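Local structure of protein toll (Drosophila melanogaster, 4LXR) at residues F262-N276 with L287-A301. The protein is a Toll-like receptor that binds cleaved Spaetzle through its leucine-rich-repeat ectodomain, signalling in dorsal-ventral patterning of the embryo and in antifungal immunity. Sequence-based numbering, arbitrary orientation.
Sequences FDHNKHLNEVRLMNN and LFANQPELQILRLRA. With NAG (2-acetamido-2-deoxy-beta-D-glucopyranose), chain D.
Strands 270-273 and 296-299 run parallel, their axes 4.8 Å apart and 4° from alignment, and are laced by a ladder of bonds from V271 N to I296 O up to R300 N to L273 O. They are equivalent rungs of successive leucine-rich repeats. V271, L273, L297 and L299 point into the solenoid core, where V271 CB packs 3.8 Å from F288 CE1. The F262 and F288 rings lie almost flat to one another (16°) but offset, centroids 5.6 Å apart, with little face shared; L297 CD2 sits over the centre of one F288 face.

On the other face, E270 extends across I296, and its OE1 forms a salt bridge with R272 NE, at 2.8 Å. A water bridges that oxygen to R298 NE. The R298 guanidinium lies over I296 CG2; NH2 hydrogen-bonds O7 of a NAG of the receptor's own glycan at 3.0 Å, edge-on, and NH1 hydrogen-bonds S321 OG.

Before the strands, N269 O takes both Q295 N and I296 N, while its side chain, CG anti to the backbone N (chi1 175°), adds two bonds, ND2 to Q295 OE1, at 2.7 Å in the amide plane, and to E293 O. H267 ND1 meets E293 OE1 at 2.9 Å in the ring plane, and Q291 NE2 meets N265 O from above the carbonyl plane, at 3.0 Å.

Of two Spaetzle chains, one reaches R272 and R298, the other R300, and both touch M274 and N275, N275 ND2 hydrogen-bonding N59 of the second. Strand 246-248 flanks 270-273 and strand 319-321 flanks 296-299, continuing the parallel stack.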
ATOM      1  N   PHE A 262      -8.371 -10.397  38.992  1.00 35.97           N
ATOM      2  CA  PHE A 262      -8.343 -11.735  38.386  1.00 34.14           C
ATOM      3  C   PHE A 262      -7.738 -12.817  39.266  1.00 39.42           C
ATOM      4  O   PHE A 262      -7.405 -13.893  38.777  1.00 34.33           O
ATOM      5  CB  PHE A 262      -7.631 -11.722  37.028  1.00 36.08           C
ATOM      6  CG  PHE A 262      -8.169 -10.700  36.075  1.00 27.12           C
ATOM      7  CD1 PHE A 262      -9.489 -10.747  35.665  1.00 28.88           C
ATOM      8  CD2 PHE A 262      -7.362  -9.684  35.603  1.00 29.96           C
ATOM      9  CE1 PHE A 262      -9.994  -9.796  34.803  1.00 28.93           C
ATOM     10  CE2 PHE A 262      -7.855  -8.731  34.738  1.00 27.76           C
ATOM     11  CZ  PHE A 262      -9.178  -8.786  34.338  1.00 28.42           C
ATOM     12  N   ASP A 263      -7.611 -12.541  40.561  1.00 39.40           N
ATOM     13  CA  ASP A 263      -6.951 -13.463  41.483  1.00 39.80           C
ATOM     14  C   ASP A 263      -7.600 -14.840  41.566  1.00 39.37           C
ATOM     15  O   ASP A 263      -6.925 -15.818  41.828  1.00 41.37           O
ATOM     16  CB  ASP A 263      -6.865 -12.856  42.888  1.00 44.49           C
ATOM     17  CG  ASP A 263      -5.695 -11.911  43.042  1.00 43.80           C
ATOM     18  OD1 ASP A 263      -5.167 -11.434  42.005  1.00 39.44           O
ATOM     19  OD2 ASP A 263      -5.311 -11.643  44.201  1.00 51.10           O
ATOM     20  N   HIS A 264      -8.906 -14.916  41.348  1.00 38.35           N
ATOM     21  CA  HIS A 264      -9.598 -16.205  41.394  1.00 38.34           C
ATOM     22  C   HIS A 264      -9.813 -16.823  40.018  1.00 34.08           C
ATOM     23  O   HIS A 264     -10.428 -17.883  39.893  1.00 39.22           O
ATOM     24  CB  HIS A 264     -10.932 -16.068  42.129  1.00 45.62           C
ATOM     25  CG  HIS A 264     -10.780 -15.672  43.562  1.00 55.47           C
ATOM     26  ND1 HIS A 264     -11.117 -14.418  44.028  1.00 59.81           N
ATOM     27  CD2 HIS A 264     -10.292 -16.351  44.626  1.00 60.57           C
ATOM     28  CE1 HIS A 264     -10.860 -14.352  45.323  1.00 66.46           C
ATOM     29  NE2 HIS A 264     -10.355 -15.510  45.709  1.00 65.83           N
ATOM     30  N   ASN A 265      -9.291 -16.165  38.987  1.00 26.17           N
ATOM     31  CA  ASN A 265      -9.428 -16.648  37.624  1.00 33.54           C
ATOM     32  C   ASN A 265      -8.077 -17.093  37.065  1.00 40.50           C
ATOM     33  O   ASN A 265      -7.459 -16.382  36.254  1.00 32.98           O
ATOM     34  CB  ASN A 265     -10.029 -15.553  36.748  1.00 33.59           C
ATOM     35  CG  ASN A 265     -11.168 -14.831  37.430  1.00 37.07           C
ATOM     36  OD1 ASN A 265     -10.986 -13.748  37.976  1.00 39.27           O
ATOM     37  ND2 ASN A 265     -12.352 -15.441  37.419  1.00 34.24           N
ATOM     38  N   LYS A 266      -7.635 -18.270  37.503  1.00 31.94           N
ATOM     39  CA  LYS A 266      -6.287 -18.782  37.227  1.00 30.40           C
ATOM     40  C   LYS A 266      -6.199 -19.661  35.977  1.00 33.27           C
ATOM     41  O   LYS A 266      -5.235 -20.405  35.789  1.00 31.65           O
ATOM     42  CB  LYS A 266      -5.778 -19.577  38.438  1.00 32.48           C
ATOM     43  CG  LYS A 266      -5.405 -18.708  39.622  1.00 38.19           C
ATOM     44  CD  LYS A 266      -4.388 -17.634  39.207  1.00 38.11           C
ATOM     45  CE  LYS A 266      -3.830 -16.925  40.433  1.00 44.97           C
ATOM     46  NZ  LYS A 266      -3.221 -15.626  40.067  1.00 52.25           N
ATOM     47  N   HIS A 267      -7.218 -19.592  35.136  1.00 33.46           N
ATOM     48  CA  HIS A 267      -7.199 -20.299  33.875  1.00 34.30           C
ATOM     49  C   HIS A 267      -7.292 -19.316  32.728  1.00 30.01           C
ATOM     50  O   HIS A 267      -7.486 -19.716  31.579  1.00 32.10           O
ATOM     51  CB  HIS A 267      -8.330 -21.332  33.822  1.00 33.97           C
ATOM     52  CG  HIS A 267      -8.088 -22.503  34.717  1.00 37.34           C
ATOM     53  ND1 HIS A 267      -7.072 -23.405  34.487  1.00 35.90           N
ATOM     54  CD2 HIS A 267      -8.690 -22.898  35.865  1.00 26.20           C
ATOM     55  CE1 HIS A 267      -7.070 -24.318  35.442  1.00 38.31           C
ATOM     56  NE2 HIS A 267      -8.041 -24.033  36.291  1.00 38.44           N
ATOM     57  N   LEU A 268      -7.164 -18.030  33.051  1.00 22.00           N
ATOM     58  CA  LEU A 268      -7.244 -16.977  32.035  1.00 32.08           C
ATOM     59  C   LEU A 268      -6.247 -17.246  30.920  1.00 32.53           C
ATOM     60  O   LEU A 268      -5.082 -17.558  31.171  1.00 23.61           O
ATOM     61  CB  LEU A 268      -6.960 -15.594  32.627  1.00 29.96           C
ATOM     62  CG  LEU A 268      -8.070 -14.852  33.370  1.00 33.61           C
ATOM     63  CD1 LEU A 268      -7.546 -13.519  33.905  1.00 30.46           C
ATOM     64  CD2 LEU A 268      -9.263 -14.640  32.452  1.00 38.80           C
ATOM     65  N   ASN A 269      -6.727 -17.147  29.692  1.00 26.48           N
ATOM     66  CA  ASN A 269      -5.895 -17.313  28.521  1.00 21.26           C
ATOM     67  C   ASN A 269      -5.778 -16.006  27.716  1.00 25.61           C
ATOM     68  O   ASN A 269      -4.770 -15.757  27.064  1.00 22.70           O
ATOM     69  CB  ASN A 269      -6.455 -18.456  27.649  1.00 27.57           C
ATOM     70  CG  ASN A 269      -5.710 -18.608  26.340  1.00 38.14           C
ATOM     71  OD1 ASN A 269      -6.207 -18.204  25.288  1.00 45.99           O
ATOM     72  ND2 ASN A 269      -4.501 -19.176  26.397  1.00 38.10           N
ATOM     73  N   GLU A 270      -6.814 -15.176  27.770  1.00 24.33           N
ATOM     74  CA  GLU A 270      -6.835 -13.929  27.006  1.00 28.27           C
ATOM     75  C   GLU A 270      -7.688 -12.901  27.733  1.00 26.40           C
ATOM     76  O   GLU A 270      -8.803 -13.209  28.160  1.00 32.50           O
ATOM     77  CB  GLU A 270      -7.370 -14.149  25.571  1.00 16.26           C
ATOM     78  CG  GLU A 270      -7.713 -12.843  24.811  1.00 22.68           C
ATOM     79  CD  GLU A 270      -7.693 -12.979  23.275  1.00 32.70           C
ATOM     80  OE1 GLU A 270      -7.776 -11.940  22.579  1.00 37.49           O
ATOM     81  OE2 GLU A 270      -7.589 -14.111  22.759  1.00 34.82           O
ATOM     82  N   VAL A 271      -7.146 -11.695  27.906  1.00 21.57           N
ATOM     83  CA  VAL A 271      -7.924 -10.561  28.412  1.00 19.71           C
ATOM     84  C   VAL A 271      -7.828  -9.389  27.433  1.00 23.92           C
ATOM     85  O   VAL A 271      -6.737  -9.073  26.940  1.00 21.16           O
ATOM     86  CB  VAL A 271      -7.471 -10.118  29.833  1.00 24.35           C
ATOM     87  CG1 VAL A 271      -8.277  -8.914  30.293  1.00 17.43           C
ATOM     88  CG2 VAL A 271      -7.615 -11.284  30.844  1.00 24.75           C
ATOM     89  N   ARG A 272      -8.976  -8.776  27.140  1.00 22.54           N
ATOM     90  CA  ARG A 272      -9.066  -7.587  26.297  1.00 20.86           C
ATOM     91  C   ARG A 272      -9.620  -6.408  27.085  1.00 26.19           C
ATOM     92  O   ARG A 272     -10.735  -6.472  27.624  1.00 29.57           O
ATOM     93  CB  ARG A 272      -9.976  -7.848  25.099  1.00 17.16           C
ATOM     94  CG  ARG A 272      -9.420  -8.800  24.067  1.00 20.54           C
ATOM     95  CD  ARG A 272     -10.531  -9.260  23.124  1.00 21.83           C
ATOM     96  NE  ARG A 272     -10.066 -10.306  22.215  1.00 25.85           N
ATOM     97  CZ  ARG A 272     -10.721 -10.679  21.122  1.00 31.74           C
ATOM     98  NH1 ARG A 272     -11.866 -10.078  20.807  1.00 41.77           N
ATOM     99  NH2 ARG A 272     -10.236 -11.649  20.354  1.00 22.81           N
ATOM    100  N   LEU A 273      -8.831  -5.340  27.175  1.00 25.14           N
ATOM    101  CA  LEU A 273      -9.338  -4.065  27.651  1.00 23.07           C
ATOM    102  C   LEU A 273      -8.945  -3.007  26.623  1.00 23.13           C
ATOM    103  O   LEU A 273      -7.970  -2.279  26.808  1.00 23.70           O
ATOM    104  CB  LEU A 273      -8.812  -3.712  29.057  1.00 21.08           C
ATOM    105  CG  LEU A 273      -9.663  -2.655  29.784  1.00 28.98           C
ATOM    106  CD1 LEU A 273      -9.635  -2.817  31.291  1.00 27.11           C
ATOM    107  CD2 LEU A 273      -9.282  -1.231  29.420  1.00 38.24           C
ATOM    108  N   MET A 274      -9.725  -2.930  25.550  1.00 20.20           N
ATOM    109  CA  MET A 274      -9.431  -2.064  24.412  1.00 17.32           C
ATOM    110  C   MET A 274     -10.406  -0.899  24.361  1.00 25.90           C
ATOM    111  O   MET A 274     -11.558  -1.043  24.748  1.00 25.41           O
ATOM    112  CB  MET A 274      -9.532  -2.888  23.122  1.00 18.66           C
ATOM    113  CG  MET A 274      -8.639  -4.140  23.129  1.00 14.23           C
ATOM    114  SD  MET A 274      -9.152  -5.350  21.917  1.00 21.17           S
ATOM    115  CE  MET A 274      -8.842  -4.422  20.399  1.00 13.79           C
ATOM    116  N   ASN A 275      -9.947   0.255  23.883  1.00 25.93           N
ATOM    117  CA  ASN A 275     -10.836   1.388  23.643  1.00 19.54           C
ATOM    118  C   ASN A 275     -11.678   1.779  24.850  1.00 27.50           C
ATOM    119  O   ASN A 275     -12.882   2.023  24.748  1.00 21.91           O
ATOM    120  CB  ASN A 275     -11.725   1.121  22.437  1.00 17.85           C
ATOM    121  CG  ASN A 275     -10.926   0.952  21.179  1.00 26.09           C
ATOM    122  OD1 ASN A 275     -10.140   1.839  20.808  1.00 30.59           O
ATOM    123  ND2 ASN A 275     -11.093  -0.193  20.517  1.00 16.82           N
ATOM    124  N   ASN A 276     -11.037   1.825  26.003  1.00 17.07           N
ATOM    125  CA  ASN A 276     -11.668   2.421  27.149  1.00 19.52           C
ATOM    126  C   ASN A 276     -12.026   3.863  26.746  1.00 31.04           C
ATOM    127  O   ASN A 276     -11.259   4.531  26.049  1.00 26.23           O
ATOM    128  CB  ASN A 276     -10.696   2.368  28.318  1.00 24.28           C
ATOM    129  CG  ASN A 276     -11.369   2.597  29.653  1.00 32.65           C
ATOM    130  OD1 ASN A 276     -12.113   1.745  30.143  1.00 29.28           O
ATOM    131  ND2 ASN A 276     -11.087   3.737  30.263  1.00 30.01           N
ATOM    132  N   LEU A 287      -1.772  -7.097  38.255  1.00 27.99           N
ATOM    133  CA  LEU A 287      -3.098  -7.407  37.722  1.00 35.19           C
ATOM    134  C   LEU A 287      -3.079  -8.692  36.898  1.00 31.14           C
ATOM    135  O   LEU A 287      -3.975  -9.527  37.029  1.00 34.66           O
ATOM    136  CB  LEU A 287      -3.636  -6.247  36.881  1.00 36.27           C
ATOM    137  CG  LEU A 287      -4.989  -6.479  36.211  1.00 33.72           C
ATOM    138  CD1 LEU A 287      -6.095  -6.568  37.270  1.00 31.17           C
ATOM    139  CD2 LEU A 287      -5.316  -5.391  35.164  1.00 23.57           C
ATOM    140  N   PHE A 288      -2.048  -8.840  36.061  1.00 30.10           N
ATOM    141  CA  PHE A 288      -1.907 -10.005  35.187  1.00 28.23           C
ATOM    142  C   PHE A 288      -0.772 -10.930  35.611  1.00 30.27           C
ATOM    143  O   PHE A 288      -0.218 -11.663  34.795  1.00 32.92           O
ATOM    144  CB  PHE A 288      -1.710  -9.578  33.733  1.00 25.46           C
ATOM    145  CG  PHE A 288      -2.871  -8.823  33.171  1.00 25.28           C
ATOM    146  CD1 PHE A 288      -4.135  -9.417  33.103  1.00 21.34           C
ATOM    147  CD2 PHE A 288      -2.715  -7.517  32.721  1.00 25.52           C
ATOM    148  CE1 PHE A 288      -5.216  -8.720  32.585  1.00 26.75           C
ATOM    149  CE2 PHE A 288      -3.795  -6.800  32.207  1.00 21.65           C
ATOM    150  CZ  PHE A 288      -5.048  -7.402  32.129  1.00 27.61           C
ATOM    151  N   ALA A 289      -0.440 -10.906  36.897  1.00 29.30           N
ATOM    152  CA  ALA A 289       0.647 -11.726  37.413  1.00 32.91           C
ATOM    153  C   ALA A 289       0.165 -13.115  37.842  1.00 37.46           C
ATOM    154  O   ALA A 289      -1.029 -13.325  38.075  1.00 34.06           O
ATOM    155  CB  ALA A 289       1.313 -11.024  38.574  1.00 35.46           C
ATOM    156  N   ASN A 290       1.106 -14.051  37.941  1.00 32.58           N
ATOM    157  CA  ASN A 290       0.837 -15.386  38.477  1.00 41.80           C
ATOM    158  C   ASN A 290      -0.267 -16.140  37.744  1.00 44.33           C
ATOM    159  O   ASN A 290      -1.042 -16.865  38.357  1.00 47.22           O
ATOM    160  CB  ASN A 290       0.518 -15.305  39.971  1.00 42.27           C
ATOM    161  CG  ASN A 290       1.663 -14.715  40.773  1.00 41.99           C
ATOM    162  OD1 ASN A 290       1.547 -13.630  41.341  1.00 44.04           O
ATOM    163  ND2 ASN A 290       2.776 -15.431  40.824  1.00 38.74           N
ATOM    164  N   GLN A 291      -0.319 -15.961  36.429  1.00 36.33           N
ATOM    165  CA  GLN A 291      -1.296 -16.622  35.573  1.00 31.58           C
ATOM    166  C   GLN A 291      -0.609 -17.676  34.715  1.00 29.52           C
ATOM    167  O   GLN A 291       0.098 -17.339  33.761  1.00 33.66           O
ATOM    168  CB  GLN A 291      -1.973 -15.577  34.678  1.00 24.69           C
ATOM    169  CG  GLN A 291      -2.883 -14.638  35.449  1.00 36.16           C
ATOM    170  CD  GLN A 291      -4.202 -15.301  35.824  1.00 36.13           C
ATOM    171  OE1 GLN A 291      -4.488 -16.423  35.398  1.00 36.39           O
ATOM    172  NE2 GLN A 291      -5.012 -14.606  36.613  1.00 31.11           N
ATOM    173  N   PRO A 292      -0.801 -18.961  35.050  1.00 33.70           N
ATOM    174  CA  PRO A 292      -0.000 -19.986  34.364  1.00 32.40           C
ATOM    175  C   PRO A 292      -0.424 -20.239  32.907  1.00 33.43           C
ATOM    176  O   PRO A 292       0.366 -20.783  32.145  1.00 31.72           O
ATOM    177  CB  PRO A 292      -0.200 -21.237  35.240  1.00 35.21           C
ATOM    178  CG  PRO A 292      -1.523 -21.024  35.929  1.00 35.43           C
ATOM    179  CD  PRO A 292      -1.642 -19.524  36.126  1.00 35.24           C
ATOM    180  N   GLU A 293      -1.625 -19.827  32.512  1.00 33.27           N
ATOM    181  CA  GLU A 293      -2.116 -20.145  31.165  1.00 31.17           C
ATOM    182  C   GLU A 293      -2.383 -18.897  30.308  1.00 28.39           C
ATOM    183  O   GLU A 293      -2.936 -18.995  29.214  1.00 28.86           O
ATOM    184  CB  GLU A 293      -3.380 -21.018  31.252  1.00 24.29           C
ATOM    185  CG  GLU A 293      -3.131 -22.446  31.771  1.00 34.18           C
ATOM    186  CD  GLU A 293      -4.410 -23.138  32.274  1.00 45.01           C
ATOM    187  OE1 GLU A 293      -5.508 -22.559  32.151  1.00 45.66           O
ATOM    188  OE2 GLU A 293      -4.320 -24.270  32.793  1.00 54.86           O
ATOM    189  N   LEU A 294      -2.016 -17.726  30.816  1.00 22.79           N
ATOM    190  CA  LEU A 294      -2.291 -16.478  30.103  1.00 28.26           C
ATOM    191  C   LEU A 294      -1.382 -16.310  28.878  1.00 29.82           C
ATOM    192  O   LEU A 294      -0.165 -16.373  29.008  1.00 28.80           O
ATOM    193  CB  LEU A 294      -2.121 -15.299  31.049  1.00 23.14           C
ATOM    194  CG  LEU A 294      -2.377 -13.895  30.503  1.00 22.30           C
ATOM    195  CD1 LEU A 294      -3.815 -13.746  29.943  1.00 22.43           C
ATOM    196  CD2 LEU A 294      -2.134 -12.910  31.631  1.00 23.75           C
ATOM    197  N   GLN A 295      -1.976 -16.115  27.700  1.00 24.10           N
ATOM    198  CA  GLN A 295      -1.208 -15.984  26.464  1.00 25.69           C
ATOM    199  C   GLN A 295      -1.366 -14.646  25.747  1.00 27.61           C
ATOM    200  O   GLN A 295      -0.432 -14.182  25.103  1.00 27.61           O
ATOM    201  CB  GLN A 295      -1.552 -17.096  25.476  1.00 21.52           C
ATOM    202  CG  GLN A 295      -1.183 -18.485  25.928  1.00 32.76           C
ATOM    203  CD  GLN A 295      -1.548 -19.534  24.897  1.00 32.00           C
ATOM    204  OE1 GLN A 295      -2.705 -19.642  24.498  1.00 33.71           O
ATOM    205  NE2 GLN A 295      -0.559 -20.304  24.453  1.00 34.35           N
ATOM    206  N   ILE A 296      -2.549 -14.044  25.824  1.00 28.96           N
ATOM    207  CA  ILE A 296      -2.850 -12.877  24.990  1.00 25.53           C
ATOM    208  C   ILE A 296      -3.390 -11.694  25.788  1.00 31.65           C
ATOM    209  O   ILE A 296      -4.324 -11.840  26.599  1.00 30.81           O
ATOM    210  CB  ILE A 296      -3.891 -13.229  23.917  1.00 26.85           C
ATOM    211  CG1 ILE A 296      -3.333 -14.300  22.979  1.00 33.14           C
ATOM    212  CG2 ILE A 296      -4.314 -11.961  23.137  1.00 18.82           C
ATOM    213  CD1 ILE A 296      -4.387 -14.967  22.132  1.00 41.89           C
ATOM    214  N   LEU A 297      -2.805 -10.524  25.565  1.00 24.94           N
ATOM    215  CA  LEU A 297      -3.312  -9.300  26.169  1.00 16.84           C
ATOM    216  C   LEU A 297      -3.496  -8.205  25.135  1.00 25.19           C
ATOM    217  O   LEU A 297      -2.625  -7.995  24.299  1.00 26.16           O
ATOM    218  CB  LEU A 297      -2.396  -8.836  27.290  1.00 19.30           C
ATOM    219  CG  LEU A 297      -2.383  -9.814  28.470  1.00 29.22           C
ATOM    220  CD1 LEU A 297      -1.206  -9.575  29.348  1.00 36.04           C
ATOM    221  CD2 LEU A 297      -3.666  -9.708  29.291  1.00 23.62           C
ATOM    222  N   ARG A 298      -4.651  -7.539  25.183  1.00 21.60           N
ATOM    223  CA  ARG A 298      -4.935  -6.380  24.344  1.00 22.73           C
ATOM    224  C   ARG A 298      -5.356  -5.264  25.264  1.00 25.19           C
ATOM    225  O   ARG A 298      -6.404  -5.342  25.905  1.00 26.17           O
ATOM    226  CB  ARG A 298      -6.081  -6.645  23.361  1.00 19.39           C
ATOM    227  CG  ARG A 298      -6.036  -7.977  22.640  1.00 20.05           C
ATOM    228  CD  ARG A 298      -4.818  -8.116  21.738  1.00 21.34           C
ATOM    229  NE  ARG A 298      -4.945  -9.318  20.913  1.00 29.00           N
ATOM    230  CZ  ARG A 298      -3.984  -9.796  20.129  1.00 30.12           C
ATOM    231  NH1 ARG A 298      -2.807  -9.175  20.045  1.00 35.45           N
ATOM    232  NH2 ARG A 298      -4.204 -10.891  19.427  1.00 26.94           N
ATOM    233  N   LEU A 299      -4.550  -4.213  25.311  1.00 21.72           N
ATOM    234  CA  LEU A 299      -4.716  -3.167  26.301  1.00 23.23           C
ATOM    235  C   LEU A 299      -4.549  -1.822  25.614  1.00 24.70           C
ATOM    236  O   LEU A 299      -3.463  -1.478  25.124  1.00 27.21           O
ATOM    237  CB  LEU A 299      -3.680  -3.343  27.418  1.00 23.60           C
ATOM    238  CG  LEU A 299      -3.643  -4.720  28.112  1.00 30.11           C
ATOM    239  CD1 LEU A 299      -2.376  -4.872  28.961  1.00 26.48           C
ATOM    240  CD2 LEU A 299      -4.917  -4.959  28.973  1.00 24.48           C
ATOM    241  N   ARG A 300      -5.640  -1.073  25.561  1.00 24.83           N
ATOM    242  CA  ARG A 300      -5.640   0.245  24.947  1.00 25.03           C
ATOM    243  C   ARG A 300      -6.650   1.087  25.706  1.00 26.17           C
ATOM    244  O   ARG A 300      -7.865   0.870  25.603  1.00 29.85           O
ATOM    245  CB  ARG A 300      -6.025   0.147  23.467  1.00 20.30           C
ATOM    246  CG  ARG A 300      -6.124   1.523  22.814  1.00 31.35           C
ATOM    247  CD  ARG A 300      -7.110   1.571  21.679  1.00 30.03           C
ATOM    248  NE  ARG A 300      -7.047   2.859  20.993  1.00 34.71           N
ATOM    249  CZ  ARG A 300      -6.913   2.985  19.679  1.00 27.76           C
ATOM    250  NH1 ARG A 300      -6.843   1.901  18.924  1.00 28.25           N
ATOM    251  NH2 ARG A 300      -6.851   4.186  19.119  1.00 24.05           N
ATOM    252  N   ALA A 301      -6.153   2.039  26.481  1.00 24.86           N
ATOM    253  CA  ALA A 301      -7.006   2.791  27.389  1.00 27.66           C
ATOM    254  C   ALA A 301      -6.364   4.113  27.838  1.00 32.13           C
ATOM    255  O   ALA A 301      -6.659   4.613  28.929  1.00 34.47           O
ATOM    256  CB  ALA A 301      -7.342   1.929  28.589  1.00 19.76           C
TER
HETATM  257  C1  NAG D   1       0.954 -13.781  18.268  1.00 24.08           C
HETATM  258  C2  NAG D   1      -0.132 -14.015  17.205  1.00 27.81           C
HETATM  259  C3  NAG D   1       0.379 -14.960  16.121  1.00 30.42           C
HETATM  260  C4  NAG D   1       1.720 -14.492  15.567  1.00 31.31           C
HETATM  261  C5  NAG D   1       2.710 -14.248  16.705  1.00 24.32           C
HETATM  262  C6  NAG D   1       4.039 -13.682  16.242  1.00 22.74           C
HETATM  263  C7  NAG D   1      -2.462 -13.800  17.941  1.00 35.81           C
HETATM  264  C8  NAG D   1      -3.644 -14.507  18.542  1.00 26.28           C
HETATM  265  N2  NAG D   1      -1.358 -14.535  17.788  1.00 32.13           N
HETATM  266  O3  NAG D   1      -0.586 -15.033  15.077  1.00 31.36           O
HETATM  267  O4  NAG D   1       2.243 -15.510  14.721  1.00 32.79           O
HETATM  268  O5  NAG D   1       2.155 -13.306  17.630  1.00 24.11           O
HETATM  269  O6  NAG D   1       3.882 -12.508  15.453  1.00 21.73           O
HETATM  270  O7  NAG D   1      -2.504 -12.616  17.618  1.00 37.36           O
HETATM  271  O   HOH W   1      -5.618  -9.663  39.408  1.00 30.12           O
HETATM  272  O   HOH W   2      -6.651 -21.561  30.109  1.00 53.06           O
HETATM  273  O   HOH W   3      -3.773 -18.138  33.432  1.00 26.23           O
HETATM  274  O   HOH W   4      -6.846 -11.187  20.244  1.00 39.20           O